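Long-range contacts in large adhesion protein (Lap) involved in biofilm formation (Marinobacter hydrocarbonoclasticus, PDB 6XI3), which probably acts in biofilm formation as an RTX adhesin, its tandem Ig-like beta-sandwich repeats binding calcium and extending the protein toward its target: residues T245-N250 with T269-D274; G222-S227 with A296-R301; M160-G165 with S188-G193; G132-T137 with G215-T220; T237-G242 with S278-D283. All coordinates share one frame; numbering follows the deposited sequence.

Interaction 1: residues T245-N250 with T269-D274; sequences TDVALN and TTVGAD. With CA (calcium ion), chain D.
V271, N250 and L249 carry most of this contact between the loop after strand 237-245 and the end of strand 264-270 with the turn that follows. The backbone N of N250 donates to V271 O (2.9 Å, N-H...O angle 155°), with the donor tilted off the carbonyl plane of V271. The V271 side chain turns to the interior, where its CG2 meets V247 CG1 at 3.7 Å, the two valines crossing at about a right angle. L249 has CG anti to its own N (chi1 176°), which carries the branch over the opposite turn: CD1 rests on the peptide between G272 and A273, 3.5 Å from A273 N, and reaches A273 CB at 4.2 Å. N250 also lays its carbonyl O 3.8 Å from T270 CG2, while water 2 links T270 OG1 (2.8 Å) to N250 OD1 by a weak bond. Water 1 lies within bonding distance of V247 O (2.8 Å) and G272 O and bridges the two segments. Farther back, D246 OD2 binds the calcium. Loop 245-250 leads into strand 252-258, whose outer neighbour is strand 264-270; the T269-V253 backbone bond belongs to that pairing and V271-S251 carries it one step past the strand.

Interaction 2: residues G222-S227 with A296-R301; sequences GDLTVS and ATAQDR. With EDT ({[-(bis-carboxymethyl-amino)-ethyl]-carboxymethyl-amino}-acetic acid), chain I.
A296 and L224 meet in the core of an Ig-like beta-sandwich, where strand 290-299 of the four-stranded sheet faces strand 223-232 of the three-stranded one. The two strands run nearly antiparallel, at 154°, with axes 7.4 Å apart, and the contact between them is made mainly by side chains. A296 leads with its methyl: CB sits between L224 CD2 (3.6 Å) and V226 CB (3.7 Å). Y277 of strand 277-283, with V253 and L255 of strand 252-258, also touch this methyl. T297 points out of the sandwich. A298 turns back inside, its CB 3.7 Å from L224 CD1, so the two methyl branches of L224 straddle successive inward-facing alanines. Past the strand end, D300 holds its carboxylate between its own N and carbonyl carbon (chi1 76°) and reaches G222 at the end of the sandwich, OD2 lying 3.4 Å from G222 CA. D300 OD1 accepts from the backbone N of N302 and of N304, bonds that probably help to hold the turn bearing the calcium ligand N302. On the outer side of the first strand, D223 and T225 border the bound EDT, which is also hydrogen-bonded to S307 N. Water 3, itself a calcium ligand, donates to D300 OD2 at 2.8 Å and is held weakly by G222 N at 3.3 Å.

Interaction 3: residues M160-G165 with S188-G193; sequences MTDSAG and SSLVDG. With CA (calcium ion), chain D; EDO (1,2-ethanediol), chain L.
D162 reaches from the end of strand 155-161 into the loop 188-193. Its CB lies against the backbone, 3.6 Å from V191 O, and beside L190 CB. With CG set between the backbone N and the carbonyl carbon (chi1 72°), the carboxylate carbon comes to 3.7 Å from V191 CG2. OD2 accepts the backbone N of V191 at 2.8 Å in a nearly straight bond (163°), met on the anti side and somewhat out of the carboxylate plane; N166 ND2 is its second donor. OD1 turns back to its own chain and takes the N of A164 at 3.0 Å, from well above that plane. Next along, S163 OG donates to D192 O at 2.8 Å, and water 4 accepts a hydrogen bond from S163 N and lies 2.8 Å from V191 O. V191 CG2 is touched by A164 CB at 3.8 Å. L190 CD1 packs on M160 CB in a buried patch shared with V168 and L195. The amide of V191 and the carbonyl of D192 are thus both held by side chains of the turn; D192 OD2 binds the calcium at 2.4 Å, and its OD1 accepts from the backbone N of A219. The bond from A164 N makes an Asx turn on the type I beta turn D162 to G165, which leads strand 155-161 into strand 167-173 and packs on the loop carrying the calcium ligand D192.

Interaction 4: residues G132-T137 with G215-T220; sequences GTIDNT and GTFDAT. With CA (calcium ion), chain D.
N136 has CG anti to its carbonyl carbon (chi1 -67°), a turn that brings its amide over the backbone of F217 and D218, and I134, whose CG1 takes the same position, aims CD1 at G215 and leaves CG2 for the F217 ring. The key bond is D218 N to N136 OD1, 2.9 Å and almost straight at hydrogen (171°), although the donor stands well above the amide plane, off the lone-pair directions. The same oxygen lies 3.4 Å from F217 CD1; the amide and ring run alongside in opposite senses, their planes 34° apart. I134 CG2 comes to 3.6 Å from F217 CD1, and I134 CD1 covers the bare backbone of G215, 3.7 Å from its CA. Two waters complete the seam. Water 6 accepts from N136 ND2 and donates to T216 O at 2.8 Å, while water 5 donates both to N136 O at 2.6 Å and to A219 O. A219 CB also presses on N136 O at 3.4 Å. N136 is thereby a second-shell residue of the calcium site: it holds the N of D218, whose OD1 binds the ion together with the carbonyl O of T220. Strands 126-135 and 208-217 run nearly parallel as outermost strands of two different sheets, paired on their inner sides with 140-148 and 193-202, and the contact joins the two sheets at this edge.

Interaction 5: residues T237-G242 with S278-D283; sequences TANLSG and SLTGVD
L240 O takes the shortest bond of this strand pair, from L279 N at 2.8 Å, and the CA-H of S278 approaches the same oxygen. L240 N returns the bond to L279 O at 2.9 Å, nearly along the C=O axis, so L240 and L279 form an antiparallel hydrogen-bonded pair. Farther along, A238 and V282 exchange a second reciprocal pair, V282 N to A238 O and A238 N to V282 O, each 2.9 Å and each in the carbonyl plane. Between the two pairs the register slips by one: G281 and V282 both face A238 in a G1 beta bulge, with G281 in a left-handed backbone conformation (phi 82°). The amide of G281 is taken up by a side chain, N239 OD1, at 2.9 Å. N239 sets CG anti to its carbonyl carbon (chi1 -61°), which lays the amide across T280, OD1 at 3.6 Å from T280 CB. In this three-stranded sheet of the beta-sandwich, A238, L240, L279 and V282 share one face; A238, L240 and V282 are buried there, and L240 CD1 meets V282 CG2 at 4.2 Å. T237, S241 and S278 look the other way; S241 OG bonds to D229 of strand 223-232, the neighbour on the other flank of 237-245. At the T237 end, the CA-H of T237 points at V282 O, 3.1 Å from CA to O.

Overall arrangement
Interactions 3 and 4 lie in one Ig-like repeat and interactions 1, 2 and 5 in the next, with a calcium ion at the junction. Interaction 3 falls within the chain span of interaction 4, and interactions 1 and 5 within that of interaction 2. D192, D218 and T220 on one side and D246 with N302 on the other bind the ion, so interactions 1, 3 and 4 meet on it. A D246-R301 salt bridge ties interaction 1 to interaction 2, which shares the sheet of strands 223-232 and 237-245 with interaction 5. The centre of interaction 5 is about 36 Å from that of interaction 4. Such a bridged junction is consistent with calcium stiffening an extended chain of repeats.

Interaction 1: residues T245-N250 with T269-D274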
# COMPACT_ATOMS: atom_id res chain seq x y z
N THR A 245 -9.19 -4.61 -3.65
CA THR A 245 -8.00 -5.49 -3.54
C THR A 245 -6.75 -4.61 -3.49
O THR A 245 -6.64 -3.62 -4.29
CB THR A 245 -8.02 -6.51 -4.69
OG1 THR A 245 -9.34 -7.05 -4.77
CG2 THR A 245 -7.03 -7.65 -4.51
N ASP A 246 -5.81 -4.95 -2.62
CA ASP A 246 -4.52 -4.25 -2.48
C ASP A 246 -4.74 -2.78 -2.08
O ASP A 246 -3.89 -1.93 -2.44
CB ASP A 246 -3.65 -4.34 -3.74
CG ASP A 246 -2.18 -4.12 -3.38
OD1 ASP A 246 -1.83 -4.43 -2.23
OD2 ASP A 246 -1.43 -3.54 -4.21
N VAL A 247 -5.81 -2.49 -1.34
CA VAL A 247 -6.00 -1.13 -0.77
C VAL A 247 -5.86 -1.22 0.75
O VAL A 247 -6.59 -2.03 1.38
CB VAL A 247 -7.34 -0.52 -1.22
CG1 VAL A 247 -7.64 0.79 -0.53
CG2 VAL A 247 -7.34 -0.34 -2.73
N ALA A 248 -4.95 -0.41 1.29
CA ALA A 248 -4.54 -0.45 2.71
C ALA A 248 -5.73 -0.06 3.60
O ALA A 248 -6.56 0.76 3.17
CB ALA A 248 -3.34 0.43 2.98
N LEU A 249 -5.74 -0.64 4.80
CA LEU A 249 -6.68 -0.36 5.90
C LEU A 249 -6.76 1.16 6.08
O LEU A 249 -5.69 1.78 6.06
CB LEU A 249 -6.15 -1.05 7.16
CG LEU A 249 -6.93 -0.80 8.44
CD1 LEU A 249 -8.29 -1.43 8.31
CD2 LEU A 249 -6.17 -1.36 9.65
N ASN A 250 -7.98 1.70 6.20
CA ASN A 250 -8.26 3.14 6.48
C ASN A 250 -7.97 4.03 5.27
O ASN A 250 -8.13 5.25 5.42
CB ASN A 250 -7.46 3.65 7.68
CG ASN A 250 -7.88 2.93 8.94
OD1 ASN A 250 -8.97 2.37 9.00
ND2 ASN A 250 -7.02 2.91 9.94
N THR A 269 -15.51 7.79 2.29
CA THR A 269 -15.50 6.83 3.42
C THR A 269 -14.14 6.15 3.39
O THR A 269 -13.29 6.60 2.63
CB THR A 269 -16.71 5.88 3.40
OG1 THR A 269 -16.71 5.26 4.68
CG2 THR A 269 -16.70 4.82 2.32
N THR A 270 -13.92 5.17 4.25
CA THR A 270 -12.61 4.52 4.40
C THR A 270 -12.76 3.01 4.24
O THR A 270 -13.84 2.49 4.49
CB THR A 270 -11.96 4.89 5.74
OG1 THR A 270 -12.85 4.44 6.75
CG2 THR A 270 -11.71 6.37 5.90
N VAL A 271 -11.68 2.36 3.83
CA VAL A 271 -11.67 0.90 3.60
C VAL A 271 -11.45 0.19 4.95
O VAL A 271 -10.60 0.66 5.72
CB VAL A 271 -10.60 0.56 2.54
CG1 VAL A 271 -10.46 -0.93 2.32
CG2 VAL A 271 -10.87 1.25 1.21
N GLY A 272 -12.10 -0.95 5.16
CA GLY A 272 -11.91 -1.80 6.35
C GLY A 272 -10.82 -2.84 6.13
O GLY A 272 -10.21 -2.87 5.02
N ALA A 273 -10.61 -3.70 7.11
CA ALA A 273 -9.55 -4.74 7.12
C ALA A 273 -9.81 -5.74 6.00
O ALA A 273 -8.83 -6.14 5.37
CB ALA A 273 -9.47 -5.41 8.48
N ASP A 274 -11.07 -6.05 5.69
CA ASP A 274 -11.45 -7.02 4.63
C ASP A 274 -11.50 -6.33 3.25
O ASP A 274 -11.92 -6.99 2.28
CB ASP A 274 -12.77 -7.70 4.97
CG ASP A 274 -14.02 -6.81 4.95
OD1 ASP A 274 -13.91 -5.57 4.77
OD2 ASP A 274 -15.10 -7.37 5.16
CA CA D . -0.04 -4.19 -5.88
O HOH W 1 -7.60 -3.38 3.62
O HOH W 2 -10.96 4.80 8.85
O HOH W 3 -1.14 -2.82 -7.48

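Interaction 2: residues G222-S227 with A296-R301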
# COMPACT_ATOMS: atom_id res chain seq x y z
N GLY A 222 -4.19 -4.15 -7.80
CA GLY A 222 -5.13 -3.27 -7.11
C GLY A 222 -6.45 -3.25 -7.86
O GLY A 222 -6.41 -3.37 -9.07
N ASP A 223 -7.56 -3.21 -7.16
CA ASP A 223 -8.89 -3.16 -7.81
C ASP A 223 -9.87 -2.49 -6.86
O ASP A 223 -9.63 -2.46 -5.65
CB ASP A 223 -9.32 -4.58 -8.20
CG ASP A 223 -10.52 -4.65 -9.12
OD1 ASP A 223 -10.56 -3.87 -10.11
OD2 ASP A 223 -11.42 -5.43 -8.80
N LEU A 224 -10.98 -1.99 -7.39
CA LEU A 224 -12.06 -1.39 -6.60
C LEU A 224 -13.36 -1.68 -7.35
O LEU A 224 -13.37 -1.59 -8.58
CB LEU A 224 -11.81 0.12 -6.39
CG LEU A 224 -12.89 0.84 -5.58
CD1 LEU A 224 -12.33 1.98 -4.74
CD2 LEU A 224 -13.99 1.38 -6.47
N THR A 225 -14.38 -2.11 -6.61
CA THR A 225 -15.77 -2.17 -7.12
C THR A 225 -16.63 -1.20 -6.32
O THR A 225 -16.31 -0.96 -5.16
CB THR A 225 -16.32 -3.59 -7.09
OG1 THR A 225 -16.55 -3.93 -5.72
CG2 THR A 225 -15.42 -4.61 -7.77
N VAL A 226 -17.70 -0.68 -6.93
CA VAL A 226 -18.70 0.15 -6.23
C VAL A 226 -20.08 -0.39 -6.60
O VAL A 226 -20.24 -0.89 -7.71
CB VAL A 226 -18.55 1.66 -6.50
CG1 VAL A 226 -18.82 2.04 -7.95
CG2 VAL A 226 -19.44 2.47 -5.56
N SER A 227 -21.03 -0.31 -5.68
CA SER A 227 -22.41 -0.70 -6.01
C SER A 227 -23.37 0.27 -5.33
O SER A 227 -23.03 0.85 -4.25
CB SER A 227 -22.66 -2.16 -5.70
OG SER A 227 -23.10 -2.36 -4.39
N ALA A 296 -16.34 5.69 -7.78
CA ALA A 296 -15.53 5.51 -6.55
C ALA A 296 -14.07 5.35 -6.98
O ALA A 296 -13.83 4.63 -7.95
CB ALA A 296 -16.02 4.32 -5.78
N THR A 297 -13.15 5.98 -6.26
CA THR A 297 -11.70 5.94 -6.51
C THR A 297 -10.97 5.84 -5.18
O THR A 297 -11.35 6.53 -4.20
CB THR A 297 -11.25 7.19 -7.27
OG1 THR A 297 -12.02 7.31 -8.46
CG2 THR A 297 -9.78 7.19 -7.62
N ALA A 298 -9.96 4.99 -5.13
CA ALA A 298 -9.03 4.86 -4.00
C ALA A 298 -7.63 4.74 -4.58
O ALA A 298 -7.49 4.74 -5.82
CB ALA A 298 -9.40 3.66 -3.17
N GLN A 299 -6.64 4.60 -3.72
CA GLN A 299 -5.24 4.45 -4.11
C GLN A 299 -4.75 3.10 -3.58
O GLN A 299 -4.92 2.85 -2.36
CB GLN A 299 -4.39 5.61 -3.58
CG GLN A 299 -2.94 5.39 -3.96
CD GLN A 299 -2.02 6.58 -3.89
OE1 GLN A 299 -1.19 6.67 -2.99
NE2 GLN A 299 -2.14 7.46 -4.88
N ASP A 300 -4.21 2.24 -4.44
CA ASP A 300 -3.72 0.90 -4.02
C ASP A 300 -2.35 1.07 -3.37
O ASP A 300 -1.85 2.16 -3.31
CB ASP A 300 -3.75 -0.11 -5.17
CG ASP A 300 -2.68 -0.01 -6.25
OD1 ASP A 300 -1.68 0.72 -6.06
OD2 ASP A 300 -2.87 -0.67 -7.28
N ARG A 301 -1.78 -0.00 -2.87
CA ARG A 301 -0.52 0.05 -2.09
C ARG A 301 0.68 0.43 -2.97
O ARG A 301 1.71 0.80 -2.40
CB ARG A 301 -0.32 -1.31 -1.45
CG ARG A 301 -1.24 -1.56 -0.28
CD ARG A 301 -0.70 -2.67 0.62
NE ARG A 301 -1.55 -2.93 1.79
CZ ARG A 301 -2.59 -3.75 1.81
NH1 ARG A 301 -2.93 -4.45 0.74
NH2 ARG A 301 -3.25 -3.94 2.93
O20 EDT I . -15.13 -3.46 -11.63
C5 EDT I . -13.95 -3.87 -11.53
O19 EDT I . -13.68 -4.99 -10.93
C4 EDT I . -12.87 -3.05 -12.24
N3 EDT I . -13.34 -2.19 -13.37
C2 EDT I . -14.21 -2.88 -14.38
C1 EDT I . -13.63 -4.18 -14.94
O18 EDT I . -14.32 -5.25 -14.86
O17 EDT I . -12.51 -4.14 -15.51
C6 EDT I . -12.19 -1.63 -14.11
C7 EDT I . -11.69 -0.45 -13.36
N8 EDT I . -11.15 0.53 -14.31
C9 EDT I . -11.61 1.89 -13.96
C10 EDT I . -11.38 2.93 -15.03
O16 EDT I . -12.26 3.80 -15.19
O15 EDT I . -10.31 2.94 -15.69
C11 EDT I . -9.68 0.46 -14.35
C12 EDT I . -8.99 1.28 -13.26
O13 EDT I . -9.38 1.18 -12.08
O14 EDT I . -8.02 2.03 -13.55
O HOH W 3 -1.14 -2.82 -7.48

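Interaction 3: residues M160-G165 with S188-G193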
# COMPACT_ATOMS: atom_id res chain seq x y z
N MET A 160 12.31 -8.96 7.21
CA MET A 160 11.65 -8.27 6.09
C MET A 160 10.35 -7.64 6.59
O MET A 160 9.56 -8.35 7.19
CB MET A 160 11.42 -9.26 4.96
CG MET A 160 12.76 -9.68 4.40
SD MET A 160 12.64 -10.82 3.05
CE MET A 160 12.33 -12.31 3.98
N THR A 161 10.23 -6.33 6.42
CA THR A 161 9.13 -5.51 6.99
C THR A 161 8.41 -4.85 5.81
O THR A 161 9.13 -4.31 4.94
CB THR A 161 9.65 -4.49 8.00
OG1 THR A 161 10.35 -5.19 9.02
CG2 THR A 161 8.54 -3.68 8.63
N ASP A 162 7.07 -4.96 5.77
CA ASP A 162 6.23 -4.42 4.66
C ASP A 162 5.66 -3.04 5.03
O ASP A 162 5.98 -2.52 6.15
CB ASP A 162 5.22 -5.47 4.21
CG ASP A 162 4.09 -5.73 5.18
OD1 ASP A 162 4.00 -4.98 6.18
OD2 ASP A 162 3.32 -6.71 4.94
N SER A 163 4.84 -2.48 4.14
CA SER A 163 4.26 -1.12 4.29
C SER A 163 3.26 -1.08 5.45
O SER A 163 2.90 0.03 5.83
CB SER A 163 3.60 -0.63 3.01
OG SER A 163 2.66 -1.59 2.55
N ALA A 164 2.78 -2.23 5.93
CA ALA A 164 1.79 -2.33 7.03
C ALA A 164 2.46 -2.69 8.36
O ALA A 164 1.71 -2.85 9.32
CB ALA A 164 0.73 -3.35 6.67
N GLY A 165 3.80 -2.87 8.39
CA GLY A 165 4.56 -3.37 9.56
C GLY A 165 4.48 -4.88 9.79
O GLY A 165 5.08 -5.35 10.79
N SER A 188 4.75 -14.21 0.91
CA SER A 188 3.28 -14.22 0.68
C SER A 188 2.54 -13.63 1.89
O SER A 188 1.50 -13.05 1.67
CB SER A 188 2.78 -15.59 0.29
OG SER A 188 2.94 -16.52 1.34
N SER A 189 3.12 -13.65 3.09
CA SER A 189 2.50 -13.02 4.29
C SER A 189 2.64 -11.49 4.25
O SER A 189 2.02 -10.83 5.10
CB SER A 189 3.09 -13.58 5.55
OG SER A 189 4.31 -12.92 5.89
N LEU A 190 3.40 -10.91 3.32
CA LEU A 190 3.60 -9.44 3.29
C LEU A 190 2.61 -8.82 2.31
O LEU A 190 2.11 -9.50 1.43
CB LEU A 190 5.05 -9.09 2.97
CG LEU A 190 6.10 -9.70 3.92
CD1 LEU A 190 7.50 -9.30 3.48
CD2 LEU A 190 5.89 -9.31 5.37
N VAL A 191 2.35 -7.53 2.47
CA VAL A 191 1.51 -6.73 1.53
C VAL A 191 2.43 -5.90 0.62
O VAL A 191 3.61 -5.73 0.97
CB VAL A 191 0.49 -5.89 2.31
CG1 VAL A 191 -0.35 -6.80 3.22
CG2 VAL A 191 1.13 -4.75 3.11
N ASP A 192 1.86 -5.45 -0.50
CA ASP A 192 2.55 -4.69 -1.55
C ASP A 192 3.04 -3.34 -1.00
O ASP A 192 2.50 -2.84 0.01
CB ASP A 192 1.67 -4.57 -2.79
CG ASP A 192 1.51 -5.88 -3.53
OD1 ASP A 192 2.23 -6.85 -3.17
OD2 ASP A 192 0.65 -5.95 -4.43
N GLY A 193 4.02 -2.78 -1.68
CA GLY A 193 4.64 -1.49 -1.39
C GLY A 193 6.10 -1.69 -1.07
O GLY A 193 6.65 -2.72 -1.46
CA CA D . -0.04 -4.19 -5.88
C1 EDO L . -1.44 -11.00 1.13
O1 EDO L . -0.66 -10.47 2.19
C2 EDO L . -0.76 -11.97 0.22
O2 EDO L . -1.09 -13.33 0.35
O HOH W 4 4.95 -3.33 1.58
O HOH W 3 -1.14 -2.82 -7.48

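Interaction 4: residues G132-T137 with G215-T220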
# COMPACT_ATOMS: atom_id res chain seq x y z
N GLY A 132 18.57 -9.69 -4.35
CA GLY A 132 18.85 -10.15 -5.72
C GLY A 132 17.61 -9.96 -6.57
O GLY A 132 17.72 -9.39 -7.68
N THR A 133 16.49 -10.50 -6.12
CA THR A 133 15.19 -10.29 -6.79
C THR A 133 14.09 -10.35 -5.76
O THR A 133 14.17 -11.16 -4.82
CB THR A 133 14.82 -11.32 -7.87
OG1 THR A 133 14.69 -12.61 -7.28
CG2 THR A 133 15.83 -11.44 -8.97
N ILE A 134 13.07 -9.55 -6.00
CA ILE A 134 11.72 -9.76 -5.43
C ILE A 134 10.90 -10.33 -6.57
O ILE A 134 10.62 -9.60 -7.53
CB ILE A 134 11.15 -8.46 -4.85
CG1 ILE A 134 12.00 -7.94 -3.69
CG2 ILE A 134 9.69 -8.62 -4.44
CD1 ILE A 134 11.80 -6.45 -3.41
N ASP A 135 10.53 -11.59 -6.44
CA ASP A 135 9.70 -12.32 -7.42
C ASP A 135 8.22 -12.09 -7.09
O ASP A 135 7.67 -12.86 -6.30
CB ASP A 135 10.10 -13.79 -7.44
CG ASP A 135 9.46 -14.58 -8.58
OD1 ASP A 135 8.34 -14.20 -9.03
OD2 ASP A 135 10.07 -15.57 -8.98
N ASN A 136 7.60 -11.13 -7.79
CA ASN A 136 6.19 -10.73 -7.62
C ASN A 136 5.28 -11.90 -7.97
O ASN A 136 4.22 -12.00 -7.33
CB ASN A 136 5.82 -9.46 -8.41
CG ASN A 136 6.54 -8.25 -7.85
OD1 ASN A 136 6.61 -8.13 -6.64
ND2 ASN A 136 7.07 -7.38 -8.70
N THR A 137 5.67 -12.73 -8.94
CA THR A 137 4.84 -13.89 -9.38
C THR A 137 4.84 -15.02 -8.34
O THR A 137 3.75 -15.52 -8.08
CB THR A 137 5.30 -14.44 -10.74
OG1 THR A 137 5.46 -13.32 -11.61
CG2 THR A 137 4.31 -15.42 -11.32
N GLY A 215 13.18 -2.60 -1.50
CA GLY A 215 12.69 -2.86 -2.85
C GLY A 215 11.20 -2.79 -2.86
O GLY A 215 10.58 -2.77 -1.78
N THR A 216 10.62 -2.91 -4.04
CA THR A 216 9.16 -2.83 -4.21
C THR A 216 8.58 -4.24 -4.36
O THR A 216 9.07 -5.02 -5.18
CB THR A 216 8.79 -2.02 -5.45
OG1 THR A 216 9.54 -0.82 -5.28
CG2 THR A 216 7.30 -1.78 -5.57
N PHE A 217 7.47 -4.46 -3.68
CA PHE A 217 6.66 -5.69 -3.76
C PHE A 217 5.33 -5.29 -4.42
O PHE A 217 4.65 -4.34 -3.95
CB PHE A 217 6.51 -6.27 -2.36
CG PHE A 217 5.94 -7.67 -2.29
CD1 PHE A 217 6.26 -8.62 -3.25
CD2 PHE A 217 5.08 -8.02 -1.26
CE1 PHE A 217 5.72 -9.89 -3.17
CE2 PHE A 217 4.57 -9.30 -1.16
CZ PHE A 217 4.90 -10.24 -2.12
N ASP A 218 5.00 -5.98 -5.49
CA ASP A 218 3.75 -5.76 -6.24
C ASP A 218 3.28 -7.12 -6.71
O ASP A 218 3.35 -7.37 -7.92
CB ASP A 218 3.92 -4.73 -7.35
CG ASP A 218 2.58 -4.30 -7.96
OD1 ASP A 218 1.54 -4.86 -7.55
OD2 ASP A 218 2.58 -3.43 -8.83
N ALA A 219 2.80 -7.95 -5.79
CA ALA A 219 2.28 -9.31 -6.07
C ALA A 219 0.76 -9.28 -6.32
O ALA A 219 0.23 -10.22 -6.95
CB ALA A 219 2.65 -10.24 -4.95
N THR A 220 0.06 -8.24 -5.87
CA THR A 220 -1.43 -8.16 -5.94
C THR A 220 -1.81 -6.96 -6.80
O THR A 220 -1.34 -5.83 -6.54
CB THR A 220 -2.05 -8.19 -4.54
OG1 THR A 220 -1.46 -9.26 -3.78
CG2 THR A 220 -3.56 -8.41 -4.54
CA CA D . -0.04 -4.19 -5.88
O HOH W 5 1.72 -12.69 -7.57
O HOH W 6 9.31 -5.26 -7.94
O HOH W 3 -1.14 -2.82 -7.48

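Interaction 5: residues T237-G242 with S278-D283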
# COMPACT_ATOMS: atom_id res chain seq x y z
N THR A 237 -31.82 10.04 -0.38
CA THR A 237 -30.51 9.53 0.06
C THR A 237 -30.10 8.33 -0.78
O THR A 237 -30.97 7.71 -1.44
CB THR A 237 -30.52 9.13 1.55
OG1 THR A 237 -31.52 8.12 1.72
CG2 THR A 237 -30.73 10.30 2.49
N ALA A 238 -28.82 7.98 -0.73
CA ALA A 238 -28.26 6.79 -1.39
C ALA A 238 -27.40 6.03 -0.41
O ALA A 238 -26.71 6.67 0.42
CB ALA A 238 -27.48 7.15 -2.62
N ASN A 239 -27.47 4.71 -0.50
CA ASN A 239 -26.56 3.78 0.20
C ASN A 239 -25.63 3.13 -0.82
O ASN A 239 -26.12 2.51 -1.76
CB ASN A 239 -27.33 2.73 0.98
CG ASN A 239 -28.22 3.32 2.06
OD1 ASN A 239 -28.21 4.54 2.33
ND2 ASN A 239 -28.99 2.45 2.69
N LEU A 240 -24.33 3.29 -0.61
CA LEU A 240 -23.26 2.86 -1.54
C LEU A 240 -22.34 1.90 -0.78
O LEU A 240 -22.20 2.05 0.46
CB LEU A 240 -22.48 4.10 -1.98
CG LEU A 240 -23.31 5.26 -2.52
CD1 LEU A 240 -22.41 6.45 -2.86
CD2 LEU A 240 -24.13 4.83 -3.73
N SER A 241 -21.75 0.94 -1.48
CA SER A 241 -20.74 0.04 -0.87
C SER A 241 -19.79 -0.42 -1.96
O SER A 241 -20.06 -0.17 -3.14
CB SER A 241 -21.39 -1.15 -0.17
OG SER A 241 -22.19 -1.90 -1.07
N GLY A 242 -18.79 -1.18 -1.55
CA GLY A 242 -17.96 -1.88 -2.52
C GLY A 242 -16.87 -2.65 -1.83
O GLY A 242 -16.90 -2.78 -0.57
N SER A 278 -18.49 1.10 2.88
CA SER A 278 -19.95 1.32 2.96
C SER A 278 -20.20 2.77 3.33
O SER A 278 -19.54 3.29 4.25
CB SER A 278 -20.57 0.41 4.02
OG SER A 278 -21.97 0.54 3.97
N LEU A 279 -21.18 3.41 2.70
CA LEU A 279 -21.67 4.71 3.19
C LEU A 279 -23.19 4.74 3.03
O LEU A 279 -23.65 4.53 1.89
CB LEU A 279 -20.96 5.82 2.40
CG LEU A 279 -21.20 7.24 2.88
CD1 LEU A 279 -20.88 7.43 4.38
CD2 LEU A 279 -20.43 8.23 2.02
N THR A 280 -23.93 4.92 4.13
CA THR A 280 -25.43 4.95 4.10
C THR A 280 -25.89 6.39 4.33
O THR A 280 -25.25 7.08 5.11
CB THR A 280 -25.99 3.93 5.10
OG1 THR A 280 -25.61 4.37 6.38
CG2 THR A 280 -25.45 2.54 4.86
N GLY A 281 -26.95 6.82 3.66
CA GLY A 281 -27.59 8.12 3.92
C GLY A 281 -26.87 9.25 3.22
O GLY A 281 -26.94 10.36 3.67
N VAL A 282 -26.17 8.98 2.13
CA VAL A 282 -25.55 10.05 1.32
C VAL A 282 -26.67 10.99 0.85
O VAL A 282 -27.61 10.47 0.27
CB VAL A 282 -24.77 9.48 0.13
CG1 VAL A 282 -24.27 10.62 -0.71
CG2 VAL A 282 -23.64 8.57 0.58
N ASP A 283 -26.52 12.30 1.05
CA ASP A 283 -27.59 13.29 0.79
C ASP A 283 -27.55 13.64 -0.70
O ASP A 283 -26.56 14.24 -1.16
CB ASP A 283 -27.47 14.48 1.74
CG ASP A 283 -28.36 15.68 1.43
OD1 ASP A 283 -29.33 15.56 0.66
OD2 ASP A 283 -28.04 16.73 1.95